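Local coordinates for conserved hypothetical protein (Deinococcus radiodurans, PDB 2A1V) that is of unknown function but belongs to the YjbR (DUF419) family, whose small alpha/beta fold packs helices against an antiparallel sheet, at residues F36-L41 with L114-G119; Q8-L13 with T50-D55; P65-E70 with A101-E106; S44-L49 with Y83-K88. One frame throughout, in Å; residues are numbered along the deposited sequence.

Interaction 1: F36-L41 with L114-G119; sequences FKVGYL and LVTKKG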
loop_
_atom_site.group_PDB
_atom_site.type_symbol
_atom_site.label_atom_id
_atom_site.label_comp_id
_atom_site.label_asym_id
_atom_site.label_seq_id
_atom_site.Cartn_x
_atom_site.Cartn_y
_atom_site.Cartn_z
ATOM N N PHE A 36 -0.055 7.835 0.821
ATOM C CA PHE A 36 0.985 7.431 1.760
ATOM C C PHE A 36 2.290 7.342 1.006
ATOM O O PHE A 36 2.397 6.657 -0.027
ATOM C CB PHE A 36 0.669 6.094 2.434
ATOM C CG PHE A 36 -0.635 6.078 3.153
ATOM C CD1 PHE A 36 -1.807 5.733 2.490
ATOM C CD2 PHE A 36 -0.687 6.382 4.513
ATOM C CE1 PHE A 36 -3.037 5.714 3.152
ATOM C CE2 PHE A 36 -1.894 6.334 5.206
ATOM C CZ PHE A 36 -3.075 6.010 4.530
ATOM N N LYS A 37 3.283 8.060 1.521
ATOM C CA LYS A 37 4.600 8.137 0.911
ATOM C C LYS A 37 5.629 7.750 1.971
ATOM O O LYS A 37 5.386 7.901 3.177
ATOM C CB LYS A 37 4.849 9.545 0.357
ATOM C CG LYS A 37 3.976 9.927 -0.859
ATOM C CD LYS A 37 4.210 11.374 -1.349
ATOM C CE LYS A 37 3.651 11.645 -2.756
ATOM N NZ LYS A 37 3.775 13.077 -3.266
ATOM N N VAL A 38 6.752 7.210 1.515
ATOM C CA VAL A 38 7.855 6.852 2.379
ATOM C C VAL A 38 9.128 7.570 1.924
ATOM O O VAL A 38 9.412 7.700 0.715
ATOM C CB VAL A 38 8.063 5.298 2.416
ATOM C CG1 VAL A 38 8.270 4.727 1.024
ATOM C CG2 VAL A 38 9.225 4.899 3.276
ATOM N N GLY A 39 9.882 8.041 2.905
ATOM C CA GLY A 39 11.227 8.545 2.669
ATOM C C GLY A 39 11.575 9.806 3.403
ATOM O O GLY A 39 11.044 10.065 4.454
ATOM N N TYR A 40 12.522 10.569 2.867
ATOM C CA TYR A 40 12.911 11.845 3.494
ATOM C C TYR A 40 11.795 12.849 3.215
ATOM O O TYR A 40 10.978 12.713 2.285
ATOM C CB TYR A 40 14.262 12.395 2.943
ATOM C CG TYR A 40 15.457 11.414 2.910
ATOM C CD1 TYR A 40 15.585 10.449 1.866
ATOM C CD2 TYR A 40 16.468 11.469 3.891
ATOM C CE1 TYR A 40 16.698 9.575 1.785
ATOM C CE2 TYR A 40 17.572 10.597 3.847
ATOM C CZ TYR A 40 17.699 9.632 2.797
ATOM O OH TYR A 40 18.788 8.745 2.748
ATOM N N LEU A 41 11.762 13.874 4.024
ATOM C CA LEU A 41 10.876 14.979 3.761
ATOM C C LEU A 41 11.198 15.610 2.416
ATOM O O LEU A 41 10.288 16.048 1.739
ATOM C CB LEU A 41 10.868 15.977 4.950
ATOM C CG LEU A 41 9.951 15.596 6.125
ATOM C CD1 LEU A 41 9.882 16.790 7.135
ATOM C CD2 LEU A 41 8.508 15.230 5.666
ATOM N N LEU A 114 8.443 -2.840 -1.193
ATOM C CA LEU A 114 8.858 -2.802 -2.587
ATOM C C LEU A 114 9.342 -1.410 -2.900
ATOM O O LEU A 114 10.369 -1.211 -3.537
ATOM C CB LEU A 114 7.667 -3.204 -3.457
ATOM C CG LEU A 114 7.617 -3.219 -4.961
ATOM C CD1 LEU A 114 6.447 -4.188 -5.393
ATOM C CD2 LEU A 114 7.399 -1.825 -5.502
ATOM N N VAL A 115 8.582 -0.418 -2.477
ATOM C CA VAL A 115 8.983 0.954 -2.715
ATOM C C VAL A 115 10.328 1.318 -2.065
ATOM O O VAL A 115 11.154 1.948 -2.692
ATOM C CB VAL A 115 7.869 1.976 -2.386
ATOM C CG1 VAL A 115 8.397 3.378 -2.485
ATOM C CG2 VAL A 115 6.668 1.787 -3.316
ATOM N N THR A 116 10.532 0.919 -0.819
ATOM C CA THR A 116 11.837 1.094 -0.186
ATOM C C THR A 116 12.979 0.424 -0.932
ATOM O O THR A 116 14.082 0.936 -0.953
ATOM C CB THR A 116 11.865 0.666 1.286
ATOM O OG1 THR A 116 11.705 -0.743 1.402
ATOM C CG2 THR A 116 10.750 1.276 2.089
ATOM N N LYS A 117 12.699 -0.730 -1.518
ATOM C CA LYS A 117 13.675 -1.448 -2.312
ATOM C C LYS A 117 13.921 -0.792 -3.658
ATOM O O LYS A 117 15.050 -0.628 -4.056
ATOM C CB LYS A 117 13.301 -2.919 -2.498
ATOM C CG LYS A 117 13.366 -3.790 -1.255
ATOM C CD LYS A 117 14.515 -3.416 -0.347
ATOM C CE LYS A 117 14.863 -4.533 0.634
ATOM N NZ LYS A 117 13.744 -5.407 1.024
ATOM N N LYS A 118 12.857 -0.412 -4.353
ATOM C CA LYS A 118 13.016 0.101 -5.721
ATOM C C LYS A 118 13.389 1.578 -5.786
ATOM O O LYS A 118 14.105 1.975 -6.713
ATOM C CB LYS A 118 11.775 -0.174 -6.577
ATOM C CG LYS A 118 11.903 0.303 -8.047
ATOM C CD LYS A 118 12.826 -0.651 -8.855
ATOM C CE LYS A 118 13.533 0.069 -10.023
ATOM N NZ LYS A 118 14.719 0.946 -9.581
ATOM N N GLY A 119 12.964 2.376 -4.809
ATOM C CA GLY A 119 13.041 3.819 -4.909
ATOM C C GLY A 119 14.186 4.468 -4.163
ATOM O O GLY A 119 14.391 5.683 -4.276
#

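Interaction 2: Q8-L13 with T50-D55; sequences QTVDDL and TDITQD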
loop_
_atom_site.group_PDB
_atom_site.type_symbol
_atom_site.label_atom_id
_atom_site.label_comp_id
_atom_site.label_asym_id
_atom_site.label_seq_id
_atom_site.Cartn_x
_atom_site.Cartn_y
_atom_site.Cartn_z
ATOM N N GLN A 8 -11.143 -2.184 5.944
ATOM C CA GLN A 8 -12.295 -1.669 5.262
ATOM C C GLN A 8 -12.465 -0.145 5.445
ATOM O O GLN A 8 -13.283 0.486 4.725
ATOM C CB GLN A 8 -13.546 -2.478 5.664
ATOM C CG GLN A 8 -13.660 -3.815 4.879
ATOM C CD GLN A 8 -14.969 -4.577 5.076
ATOM O OE1 GLN A 8 -16.032 -4.092 4.704
ATOM N NE2 GLN A 8 -14.892 -5.777 5.659
ATOM N N THR A 9 -11.714 0.455 6.377
ATOM C CA THR A 9 -11.815 1.888 6.622
ATOM C C THR A 9 -10.459 2.542 6.539
ATOM O O THR A 9 -9.440 1.901 6.646
ATOM C CB THR A 9 -12.376 2.210 8.058
ATOM O OG1 THR A 9 -11.442 1.749 9.050
ATOM C CG2 THR A 9 -13.767 1.548 8.315
ATOM N N VAL A 10 -10.482 3.851 6.427
ATOM C CA VAL A 10 -9.295 4.672 6.408
ATOM C C VAL A 10 -8.548 4.470 7.702
ATOM O O VAL A 10 -7.335 4.409 7.675
ATOM C CB VAL A 10 -9.656 6.199 6.218
ATOM C CG1 VAL A 10 -8.429 7.046 6.190
ATOM C CG2 VAL A 10 -10.412 6.393 4.934
ATOM N N ASP A 11 -9.289 4.420 8.820
ATOM C CA ASP A 11 -8.725 4.171 10.163
ATOM C C ASP A 11 -7.922 2.881 10.174
ATOM O O ASP A 11 -6.838 2.865 10.737
ATOM C CB ASP A 11 -9.778 4.058 11.283
ATOM C CG ASP A 11 -11.060 4.887 11.026
ATOM O OD1 ASP A 11 -11.670 4.806 9.904
ATOM O OD2 ASP A 11 -11.493 5.589 11.964
ATOM N N ASP A 12 -8.429 1.833 9.498
ATOM C CA ASP A 12 -7.713 0.553 9.336
ATOM C C ASP A 12 -6.342 0.747 8.604
ATOM O O ASP A 12 -5.311 0.176 8.983
ATOM C CB ASP A 12 -8.585 -0.463 8.543
ATOM C CG ASP A 12 -9.798 -0.989 9.350
ATOM O OD1 ASP A 12 -9.746 -1.001 10.605
ATOM O OD2 ASP A 12 -10.792 -1.455 8.720
ATOM N N LEU A 13 -6.363 1.576 7.560
ATOM C CA LEU A 13 -5.194 1.837 6.743
ATOM C C LEU A 13 -4.165 2.684 7.475
ATOM O O LEU A 13 -2.980 2.381 7.408
ATOM C CB LEU A 13 -5.600 2.547 5.456
ATOM C CG LEU A 13 -6.600 1.849 4.517
ATOM C CD1 LEU A 13 -6.814 2.725 3.282
ATOM C CD2 LEU A 13 -6.146 0.460 4.108
ATOM N N THR A 50 -5.744 6.078 -1.579
ATOM C CA THR A 50 -7.191 5.792 -1.604
ATOM C C THR A 50 -7.988 7.087 -1.619
ATOM O O THR A 50 -7.544 8.075 -1.047
ATOM C CB THR A 50 -7.649 4.903 -0.381
ATOM O OG1 THR A 50 -8.986 4.357 -0.594
ATOM C CG2 THR A 50 -7.568 5.700 0.902
ATOM N N ASP A 51 -9.160 7.067 -2.254
ATOM C CA ASP A 51 -10.044 8.221 -2.326
ATOM C C ASP A 51 -11.046 8.055 -1.191
ATOM O O ASP A 51 -11.926 7.159 -1.203
ATOM C CB ASP A 51 -10.700 8.314 -3.703
ATOM C CG ASP A 51 -11.688 9.457 -3.821
ATOM O OD1 ASP A 51 -11.959 10.207 -2.827
ATOM O OD2 ASP A 51 -12.222 9.583 -4.941
ATOM N N ILE A 52 -10.877 8.909 -0.184
ATOM C CA ILE A 52 -11.575 8.767 1.097
ATOM C C ILE A 52 -13.037 9.127 1.064
ATOM O O ILE A 52 -13.747 8.828 2.007
ATOM C CB ILE A 52 -10.865 9.511 2.266
ATOM C CG1 ILE A 52 -10.999 11.037 2.199
ATOM C CG2 ILE A 52 -9.405 9.085 2.363
ATOM C CD1 ILE A 52 -10.728 11.712 3.600
ATOM N N THR A 53 -13.515 9.738 -0.026
ATOM C CA THR A 53 -14.948 9.970 -0.176
ATOM C C THR A 53 -15.761 8.791 -0.785
ATOM O O THR A 53 -16.996 8.894 -0.902
ATOM C CB THR A 53 -15.277 11.271 -0.979
ATOM O OG1 THR A 53 -16.675 11.577 -0.827
ATOM C CG2 THR A 53 -14.986 11.107 -2.422
ATOM N N GLN A 54 -15.096 7.715 -1.196
ATOM C CA GLN A 54 -15.781 6.534 -1.743
ATOM C C GLN A 54 -16.024 5.436 -0.688
ATOM O O GLN A 54 -15.112 5.046 0.077
ATOM C CB GLN A 54 -14.948 5.913 -2.858
ATOM C CG GLN A 54 -14.695 6.774 -4.069
ATOM C CD GLN A 54 -13.896 6.038 -5.172
ATOM O OE1 GLN A 54 -12.774 5.506 -4.940
ATOM N NE2 GLN A 54 -14.465 6.034 -6.389
ATOM N N ASP A 55 -17.240 4.910 -0.686
ATOM C CA ASP A 55 -17.619 3.768 0.145
ATOM C C ASP A 55 -18.237 2.707 -0.785
ATOM O O ASP A 55 -19.246 2.969 -1.394
ATOM C CB ASP A 55 -18.607 4.273 1.191
ATOM C CG ASP A 55 -19.094 3.200 2.164
ATOM O OD1 ASP A 55 -18.648 2.022 2.174
ATOM O OD2 ASP A 55 -20.011 3.570 2.933
#

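Interaction 3: P65-E70 with A101-E106; sequences PERGEE and AELLGE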
loop_
_atom_site.group_PDB
_atom_site.type_symbol
_atom_site.label_atom_id
_atom_site.label_comp_id
_atom_site.label_asym_id
_atom_site.label_seq_id
_atom_site.Cartn_x
_atom_site.Cartn_y
_atom_site.Cartn_z
ATOM N N PRO A 65 4.892 -7.487 -10.735
ATOM C CA PRO A 65 4.015 -7.770 -11.879
ATOM C C PRO A 65 3.434 -9.185 -11.921
ATOM O O PRO A 65 2.257 -9.346 -12.173
ATOM C CB PRO A 65 4.924 -7.512 -13.064
ATOM C CG PRO A 65 5.840 -6.398 -12.571
ATOM C CD PRO A 65 6.121 -6.773 -11.152
ATOM N N GLU A 66 4.232 -10.192 -11.609
ATOM C CA GLU A 66 3.736 -11.538 -11.664
ATOM C C GLU A 66 2.650 -11.739 -10.671
ATOM O O GLU A 66 1.629 -12.395 -10.965
ATOM C CB GLU A 66 4.822 -12.568 -11.361
ATOM C CG GLU A 66 4.435 -13.979 -11.873
ATOM C CD GLU A 66 5.557 -15.029 -11.724
ATOM O OE1 GLU A 66 6.739 -14.708 -12.075
ATOM O OE2 GLU A 66 5.246 -16.164 -11.244
ATOM N N ARG A 67 2.897 -11.235 -9.466
ATOM C CA ARG A 67 1.956 -11.420 -8.387
ATOM C C ARG A 67 0.656 -10.633 -8.624
ATOM O O ARG A 67 -0.395 -11.108 -8.284
ATOM C CB ARG A 67 2.564 -11.055 -7.043
ATOM C CG ARG A 67 1.519 -11.164 -5.976
ATOM C CD ARG A 67 2.078 -11.252 -4.632
ATOM N NE ARG A 67 1.108 -11.773 -3.668
ATOM C CZ ARG A 67 1.217 -11.564 -2.366
ATOM N NH1 ARG A 67 2.227 -10.839 -1.875
ATOM N NH2 ARG A 67 0.314 -12.068 -1.551
ATOM N N GLY A 68 0.757 -9.435 -9.188
ATOM C CA GLY A 68 -0.425 -8.661 -9.587
ATOM C C GLY A 68 -1.297 -9.422 -10.582
ATOM O O GLY A 68 -2.528 -9.450 -10.460
ATOM N N GLU A 69 -0.657 -10.053 -11.561
ATOM C CA GLU A 69 -1.378 -10.924 -12.493
ATOM C C GLU A 69 -2.107 -12.069 -11.739
ATOM O O GLU A 69 -3.298 -12.256 -11.927
ATOM C CB GLU A 69 -0.427 -11.403 -13.614
ATOM C CG GLU A 69 -0.954 -12.464 -14.582
ATOM C CD GLU A 69 -2.142 -12.004 -15.426
ATOM O OE1 GLU A 69 -2.156 -10.815 -15.866
ATOM O OE2 GLU A 69 -3.062 -12.850 -15.647
ATOM N N GLU A 70 -1.422 -12.775 -10.835
ATOM C CA GLU A 70 -2.090 -13.794 -10.010
ATOM C C GLU A 70 -3.263 -13.212 -9.219
ATOM O O GLU A 70 -4.369 -13.756 -9.247
ATOM C CB GLU A 70 -1.164 -14.483 -8.998
ATOM C CG GLU A 70 0.286 -14.645 -9.411
ATOM C CD GLU A 70 1.108 -15.462 -8.416
ATOM O OE1 GLU A 70 0.929 -16.689 -8.365
ATOM O OE2 GLU A 70 1.944 -14.877 -7.686
ATOM N N ALA A 101 -8.708 -9.853 4.809
ATOM C CA ALA A 101 -8.048 -8.764 5.515
ATOM C C ALA A 101 -6.555 -9.001 5.707
ATOM O O ALA A 101 -5.742 -8.063 5.609
ATOM C CB ALA A 101 -8.698 -8.556 6.861
ATOM N N GLU A 102 -6.221 -10.257 6.000
ATOM C CA GLU A 102 -4.831 -10.599 6.274
ATOM C C GLU A 102 -4.013 -10.457 4.983
ATOM O O GLU A 102 -2.948 -9.856 5.023
ATOM C CB GLU A 102 -4.734 -11.989 6.915
ATOM C CG GLU A 102 -3.347 -12.581 7.062
ATOM C CD GLU A 102 -3.446 -13.943 7.678
ATOM O OE1 GLU A 102 -3.649 -14.001 8.904
ATOM O OE2 GLU A 102 -3.399 -14.938 6.937
ATOM N N LEU A 103 -4.534 -10.949 3.855
ATOM C CA LEU A 103 -3.894 -10.737 2.571
ATOM C C LEU A 103 -3.731 -9.236 2.260
ATOM O O LEU A 103 -2.642 -8.800 1.874
ATOM C CB LEU A 103 -4.667 -11.435 1.457
ATOM C CG LEU A 103 -4.171 -11.161 0.047
ATOM C CD1 LEU A 103 -2.705 -11.568 -0.141
ATOM C CD2 LEU A 103 -5.071 -11.930 -0.983
ATOM N N LEU A 104 -4.802 -8.474 2.436
ATOM C CA LEU A 104 -4.792 -7.009 2.211
ATOM C C LEU A 104 -3.719 -6.295 3.021
ATOM O O LEU A 104 -3.054 -5.429 2.506
ATOM C CB LEU A 104 -6.152 -6.409 2.536
ATOM C CG LEU A 104 -7.332 -6.800 1.607
ATOM C CD1 LEU A 104 -8.637 -6.274 2.148
ATOM C CD2 LEU A 104 -7.151 -6.299 0.216
ATOM N N GLY A 105 -3.601 -6.652 4.305
ATOM C CA GLY A 105 -2.592 -6.108 5.234
ATOM C C GLY A 105 -1.164 -6.339 4.739
ATOM O O GLY A 105 -0.333 -5.397 4.670
ATOM N N GLU A 106 -0.904 -7.591 4.391
ATOM C CA GLU A 106 0.351 -8.009 3.792
ATOM C C GLU A 106 0.649 -7.337 2.445
ATOM O O GLU A 106 1.838 -7.088 2.119
ATOM C CB GLU A 106 0.279 -9.499 3.585
ATOM C CG GLU A 106 1.555 -10.158 3.081
ATOM C CD GLU A 106 1.463 -10.756 1.665
ATOM O OE1 GLU A 106 0.575 -11.632 1.422
ATOM O OE2 GLU A 106 2.336 -10.370 0.826
#

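Interaction 4: S44-L49 with Y83-K88; sequences SRMYAL and YHLNKK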
loop_
_atom_site.group_PDB
_atom_site.type_symbol
_atom_site.label_atom_id
_atom_site.label_comp_id
_atom_site.label_asym_id
_atom_site.label_seq_id
_atom_site.Cartn_x
_atom_site.Cartn_y
_atom_site.Cartn_z
ATOM N N SER A 44 10.326 11.623 -1.032
ATOM C CA SER A 44 9.442 10.572 -0.585
ATOM C C SER A 44 8.670 9.981 -1.754
ATOM O O SER A 44 8.301 10.692 -2.675
ATOM C CB SER A 44 8.508 11.071 0.533
ATOM O OG SER A 44 7.677 12.095 0.082
ATOM N N ARG A 45 8.378 8.696 -1.662
ATOM C CA ARG A 45 7.832 7.914 -2.762
ATOM C C ARG A 45 6.514 7.238 -2.360
ATOM O O ARG A 45 6.457 6.543 -1.357
ATOM C CB ARG A 45 8.845 6.826 -3.179
ATOM C CG ARG A 45 10.247 7.321 -3.643
ATOM C CD ARG A 45 10.244 7.911 -5.053
ATOM N NE ARG A 45 10.031 9.361 -5.053
ATOM C CZ ARG A 45 10.934 10.301 -5.355
ATOM N NH1 ARG A 45 12.177 10.019 -5.725
ATOM N NH2 ARG A 45 10.565 11.560 -5.286
ATOM N N MET A 46 5.471 7.424 -3.163
ATOM C CA MET A 46 4.156 6.851 -2.892
ATOM C C MET A 46 4.128 5.319 -2.898
ATOM O O MET A 46 4.724 4.678 -3.759
ATOM C CB MET A 46 3.076 7.424 -3.835
ATOM C CG MET A 46 3.313 7.179 -5.273
ATOM S SD MET A 46 2.339 8.221 -6.449
ATOM C CE MET A 46 0.720 7.846 -5.928
ATOM N N TYR A 47 3.422 4.746 -1.917
ATOM C CA TYR A 47 3.266 3.312 -1.852
ATOM C C TYR A 47 1.820 2.851 -1.658
ATOM O O TYR A 47 1.570 1.654 -1.736
ATOM C CB TYR A 47 4.188 2.717 -0.756
ATOM C CG TYR A 47 3.791 3.024 0.665
ATOM C CD1 TYR A 47 2.859 2.233 1.339
ATOM C CD2 TYR A 47 4.337 4.133 1.350
ATOM C CE1 TYR A 47 2.485 2.532 2.646
ATOM C CE2 TYR A 47 3.958 4.432 2.642
ATOM C CZ TYR A 47 3.049 3.620 3.296
ATOM O OH TYR A 47 2.675 3.906 4.594
ATOM N N ALA A 48 0.903 3.757 -1.318
ATOM C CA ALA A 48 -0.518 3.411 -1.237
ATOM C C ALA A 48 -1.358 4.670 -1.437
ATOM O O ALA A 48 -0.919 5.759 -1.082
ATOM C CB ALA A 48 -0.837 2.795 0.041
ATOM N N LEU A 49 -2.536 4.529 -2.038
ATOM C CA LEU A 49 -3.438 5.664 -2.218
ATOM C C LEU A 49 -4.892 5.203 -2.084
ATOM O O LEU A 49 -5.247 4.070 -2.499
ATOM C CB LEU A 49 -3.309 6.294 -3.614
ATOM C CG LEU A 49 -2.047 6.636 -4.365
ATOM C CD1 LEU A 49 -1.215 5.378 -4.730
ATOM C CD2 LEU A 49 -2.535 7.409 -5.622
ATOM N N TYR A 83 -5.800 2.208 -11.056
ATOM C CA TYR A 83 -6.603 3.341 -11.549
ATOM C C TYR A 83 -5.815 4.653 -11.641
ATOM O O TYR A 83 -5.371 5.188 -10.639
ATOM C CB TYR A 83 -7.804 3.523 -10.607
ATOM C CG TYR A 83 -8.700 4.635 -11.021
ATOM C CD1 TYR A 83 -9.488 4.523 -12.162
ATOM C CD2 TYR A 83 -8.749 5.842 -10.282
ATOM C CE1 TYR A 83 -10.313 5.570 -12.563
ATOM C CE2 TYR A 83 -9.568 6.892 -10.678
ATOM C CZ TYR A 83 -10.346 6.733 -11.833
ATOM O OH TYR A 83 -11.146 7.768 -12.261
ATOM N N HIS A 84 -5.670 5.167 -12.858
ATOM C CA HIS A 84 -4.800 6.313 -13.150
ATOM C C HIS A 84 -3.373 6.079 -12.692
ATOM O O HIS A 84 -2.685 7.029 -12.307
ATOM C CB HIS A 84 -5.318 7.592 -12.493
ATOM C CG HIS A 84 -6.566 8.136 -13.118
ATOM N ND1 HIS A 84 -7.078 9.375 -12.786
ATOM C CD2 HIS A 84 -7.414 7.608 -14.033
ATOM C CE1 HIS A 84 -8.170 9.600 -13.495
ATOM N NE2 HIS A 84 -8.401 8.541 -14.253
ATOM N N LEU A 85 -2.918 4.824 -12.707
ATOM C CA LEU A 85 -1.562 4.538 -12.266
ATOM C C LEU A 85 -0.893 3.644 -13.265
ATOM O O LEU A 85 -1.547 3.122 -14.131
ATOM C CB LEU A 85 -1.551 3.865 -10.870
ATOM C CG LEU A 85 -2.131 4.680 -9.732
ATOM C CD1 LEU A 85 -2.657 3.778 -8.603
ATOM C CD2 LEU A 85 -1.145 5.762 -9.260
ATOM N N ASN A 86 0.404 3.435 -13.091
ATOM C CA ASN A 86 1.200 2.522 -13.924
ATOM C C ASN A 86 0.743 1.097 -13.700
ATOM O O ASN A 86 1.056 0.494 -12.671
ATOM C CB ASN A 86 2.678 2.660 -13.533
ATOM C CG ASN A 86 3.615 2.038 -14.534
ATOM O OD1 ASN A 86 3.240 1.102 -15.222
ATOM N ND2 ASN A 86 4.866 2.554 -14.605
ATOM N N LYS A 87 0.030 0.545 -14.685
ATOM C CA LYS A 87 -0.650 -0.723 -14.484
ATOM C C LYS A 87 0.328 -1.911 -14.625
ATOM O O LYS A 87 -0.030 -3.039 -14.375
ATOM C CB LYS A 87 -1.882 -0.837 -15.398
ATOM C CG LYS A 87 -3.005 0.153 -15.011
ATOM C CD LYS A 87 -4.010 0.413 -16.129
ATOM C CE LYS A 87 -4.517 1.858 -16.138
ATOM N NZ LYS A 87 -5.647 2.149 -15.201
ATOM N N LYS A 88 1.578 -1.636 -14.988
ATOM C CA LYS A 88 2.626 -2.629 -14.877
ATOM C C LYS A 88 2.932 -2.922 -13.379
ATOM O O LYS A 88 3.394 -4.005 -13.048
ATOM C CB LYS A 88 3.920 -2.136 -15.569
ATOM C CG LYS A 88 3.906 -2.156 -17.099
ATOM C CD LYS A 88 5.271 -1.791 -17.787
ATOM C CE LYS A 88 5.839 -0.396 -17.345
ATOM N NZ LYS A 88 4.909 0.720 -17.653
#

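Interaction 1: F36-L41 with L114-G119
Helix-on-sheet packing in the YjbR fold brings V38 of strand 33-38 against V115 and T116 of helix 101-119. V38 points toward the helix and spreads its two methyls over these two consecutive residues. CG1 of V38 meets V115 CG1 at 3.8 Å, the two side chains running antiparallel alongside one another, while V38 CG2 lies 4.1 Å from T116 CG2, the two side chains here crossing at about a right angle. The first torsion of V38, 56°, sets CG1 between the backbone N and the carbonyl carbon and CG2 anti to the N, which gives each helix residue its own methyl. T116 is amphipathic in this place: its methyl faces the strand, whereas OG1 bonds back to the carbonyl O of L113 in its own helix, so the hydroxyl is satisfied within a buried, purely apolar contact. Just beyond V38 the chain changes direction at G39, where a side chain would be jammed against the carbonyl O of V38. V115 also packs on R45 and Y47 of strand 43-51 and on K62 of strand 58-62, and Y40, past this change of direction, reaches helix 122-128, its OH bonded to E127.

Interaction 2: Q8-L13 with T50-D55
A capped helix start packed on the end of a sheet strand defines this contact: T9 is the N-cap of helix 10-17, L13 lays its side chain on T50, near the end of strand 43-51, and V10 lays its own on I52 in the type I beta turn that follows, from D51 to Q54. V10 CG2 touches I52 CG2 at 3.9 Å, with I52 CB close behind. L13 reaches with CD1 to T50 CG2, also at 3.9 Å; in both pairs the side chains cross obliquely. The chi1 of T50, -166°, turns OG1 anti to the backbone N and swings the methyl toward L13, while the hydroxyl bonds to the backbone O of R58 on the next strand. No hydrogen bond joins the two segments; the Asx turn and the capping box below lie within one or the other. D51 OD1 accepts from T53 N in an Asx turn within the type I turn, and I52 sits at the exposed rim of the contact. V10 and I52 both lie on L34 of strand 33-38 as well, and V10 also packs on L57, which widens the apolar patch. The helix start is held by a capping box: D12 N donates to T9 OG1 at 3.0 Å, and D12 returns a bond through its carboxylate to T9 N. D12 OD2 takes two donors, T9 N from above the carboxylate plane and Q8 N on its anti lone pair, the latter a nearly straight bond of 2.9 Å with an N-H...O angle of 177°.

Interaction 3: P65-E70 with A101-E106
R67 and E106 reach for each other from opposite directions between helix 65-74 and helix 101-119, and their flat ends meet edge to edge. The guanidinium and carboxylate planes are only 13° apart, and R67 grips end-on with two nitrogens, one to each oxygen. NH1 of R67 donates to E106 OE2 at 2.7 Å on the syn lone pair, and R67 NH2 donates to E106 OE1 at 3.0 Å, on the syn side but slightly out of the carboxylate plane. Both bonds are almost straight. R67 spans the distance because its chain is extended from CG to NE, with CG anti to the backbone N (chi1 176°); E106 instead bends at chi2. L103, one turn before E106, lies alongside R67, pointing the other way, and brings CD1 to 3.4 Å from R67 NH2, obliquely to the guanidinium. With a leucine at R67, both carboxylate oxygens of E106 would probably lose their mates, and the helices their charged bridge. The backbone helices stay well apart, R67 CA and L103 CA lying 12.4 Å from each other, so the link is made by long side chains at the surface. Paired oxygens and in-plane N-H groups imply a directional salt bridge that probably restrains both groups from turning.

Interaction 4: S44-L49 with Y83-K88
L85 is the hub of this small apolar contact, its CD2 methyl meeting two side chains of strand 43-51. L49 CD2 lies 4.2 Å from L85 CD2, and M46 brings its terminal methyl, CE, to 4.4 Å from that same L85 CD2. These are looser van der Waals approaches, without a hydrogen bond between the segments. M46 and L49 point from the strand toward the loop, and L85 from the loop toward the strand. M46 takes chi1 60° and an extended chi2, a path that carries its sulfur and methyl out from the strand to the loop. W90 of strand 90-94 packs on M46, L49 and L85 alike, and so completes the cluster as a shared neighbour.

Farther out, the loop 83-88 has its own internal order. N86 OD1 accepts from K88 N at 3.2 Å, an Asx turn, and from K88 NZ at 3.0 Å, so one amide oxygen takes both the backbone and the ammonium end of the same lysine. Before L85, the rings of Y83 and H84 lie face against face, offset toward their rims. On the strand side, a classic beta bulge places Y47 and A48 opposite F36.

The loop joins strand 79-81 to strand 90-94 and, through L85, lies over M46 and L49 of strand 43-51, which in the sheet lies between 33-38 and 58-62. Y47 and A48 pack instead on helix 101-119, through V115 and L108.

Interaction 1 is the buried contact of the four; interactions 2 and 4 are partly buried and interaction 3 lies at the surface. The first, second and fourth are apolar and all reach the same sheet: interactions 2 and 4 share strand 43-51, whose neighbour 33-38 supplies interaction 1. Strands 33-38 and 43-51 are joined by backbone bonds, V38 with R45 and F36 with Y47 among them. Interaction 3 shares helix 101-119 with interaction 1, about 19 Å away between centres, but exchanges methyls for charge, as its place at the surface allows. Interactions 3 and 4 touch where P65 packs on the backbone of K88.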